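Local structure of BIFUNCTIONAL PROTEIN Proline utilization A (PutA) (Corynebacterium freiburgense, 5UX5) at residues A[555-558]-A[559-563]. The protein oxidises proline to glutamate in two steps, pairing an FAD-dependent proline dehydrogenase with an NAD-dependent aldehyde dehydrogenase in one chain, probably with channelling of the intermediate. Residues are numbered along the deposited sequence; the frame is centred on the assembly and turned at random.
Sequences PEVS and EAIDF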
# COMPACT_ATOMS: atom_id res chain seq x y z
N PRO A 555 -5.49 3.21 7.18
CA PRO A 555 -5.84 1.90 6.57
C PRO A 555 -6.31 0.89 7.58
O PRO A 555 -7.04 -0.04 7.22
CB PRO A 555 -4.53 1.43 5.92
CG PRO A 555 -3.69 2.61 5.83
CD PRO A 555 -4.07 3.53 6.96
N GLU A 556 -5.92 1.05 8.85
CA GLU A 556 -6.33 0.12 9.88
C GLU A 556 -7.81 0.24 10.18
O GLU A 556 -8.49 -0.76 10.47
CB GLU A 556 -5.52 0.33 11.16
CG GLU A 556 -5.79 -0.75 12.15
CD GLU A 556 -5.11 -0.59 13.48
OE1 GLU A 556 -4.02 0.03 13.54
OE2 GLU A 556 -5.66 -1.12 14.46
N VAL A 557 -8.33 1.47 10.11
CA VAL A 557 -9.77 1.68 10.25
C VAL A 557 -10.49 1.04 9.07
O VAL A 557 -11.60 0.49 9.21
CB VAL A 557 -10.08 3.18 10.41
CG1 VAL A 557 -11.59 3.43 10.39
CG2 VAL A 557 -9.44 3.69 11.70
N SER A 558 -9.88 1.10 7.89
CA SER A 558 -10.48 0.41 6.76
C SER A 558 -10.49 -1.09 6.98
O SER A 558 -11.49 -1.75 6.67
CB SER A 558 -9.76 0.78 5.48
OG SER A 558 -10.02 2.16 5.24
N GLU A 559 -9.38 -1.64 7.51
CA GLU A 559 -9.33 -3.06 7.81
C GLU A 559 -10.44 -3.44 8.79
O GLU A 559 -11.09 -4.48 8.63
CB GLU A 559 -7.94 -3.43 8.34
CG GLU A 559 -7.58 -4.94 8.25
CD GLU A 559 -6.16 -5.28 8.73
OE1 GLU A 559 -5.60 -4.49 9.49
OE2 GLU A 559 -5.59 -6.32 8.34
N ALA A 560 -10.66 -2.61 9.81
CA ALA A 560 -11.69 -2.94 10.79
C ALA A 560 -13.07 -2.92 10.15
O ALA A 560 -13.93 -3.73 10.49
CB ALA A 560 -11.62 -1.98 11.98
N ILE A 561 -13.32 -1.98 9.24
CA ILE A 561 -14.59 -1.99 8.53
C ILE A 561 -14.69 -3.21 7.61
O ILE A 561 -15.72 -3.90 7.56
CB ILE A 561 -14.78 -0.65 7.81
CG1 ILE A 561 -14.86 0.45 8.87
CG2 ILE A 561 -16.08 -0.65 7.00
CD1 ILE A 561 -14.81 1.88 8.39
N ASP A 562 -13.61 -3.51 6.88
CA ASP A 562 -13.62 -4.66 5.98
C ASP A 562 -13.88 -5.96 6.72
O ASP A 562 -14.59 -6.84 6.21
CB ASP A 562 -12.32 -4.74 5.19
CG ASP A 562 -12.20 -3.67 4.10
OD1 ASP A 562 -13.16 -2.90 3.87
OD2 ASP A 562 -11.13 -3.62 3.45
N PHE A 563 -13.29 -6.14 7.92
CA PHE A 563 -13.55 -7.38 8.65
C PHE A 563 -15.04 -7.58 8.89
O PHE A 563 -15.56 -8.69 8.75
CB PHE A 563 -12.79 -7.43 9.97
CG PHE A 563 -11.33 -7.79 9.83
CD1 PHE A 563 -10.92 -8.81 9.00
CD2 PHE A 563 -10.35 -7.07 10.54
CE1 PHE A 563 -9.53 -9.13 8.87
CE2 PHE A 563 -8.98 -7.36 10.41
CZ PHE A 563 -8.56 -8.39 9.58
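Val557 and Ile561 sit one turn apart on helix 550-574, and their apolar branches meet where CG1 of Val557 lies 4.1 Å from CD1 of Ile561. The valine brings CG1 there by holding it anti to its own N (chi1 173°). Four backbone bonds join the two turns: Glu559 N, Ala560 N and Ile561 N donate to the carbonyl oxygens of Pro555, Glu556 and Val557. The fourth rung, Asp562 N to Ser558 O at 2.8 Å, is the straightest of the four, with 165° at the hydrogen. Phe563 N continues the ladder to Glu559 O. Pro555, having no N-H, gives no bond to the preceding turn, and the helix kinks there.

The buried polar side chains find their partners off these two turns. Glu556 starts out away from the following turn, and its carboxylate is held by three groups: OE1 makes a salt bridge to Lys548 NZ, while OE2 accepts from the backbone N of both Val598 and Ala599, at the start of helix 599-611. Ser558 OG is hydrogen-bonded to Asp471 OD1 and to Arg535 NH2, and Asp562 uses OD1 for Ala469 N and OD2 for Asn468 ND2. The side chain of Glu559, partly exposed and extended beyond CG, lies about 4 Å from a bound sulfate, probably from the crystallisation liquor; its OE1 is 6.0 Å from Glu556 OE2.

The side carrying Val557 and Ile561 packs on neighbouring helices, Val557 on 535-544 and Ile561 on 517-533. This is regular i to i+4 alpha-helical bonding, in a largely buried part of helix 550-574, within the aldehyde dehydrogenase family region.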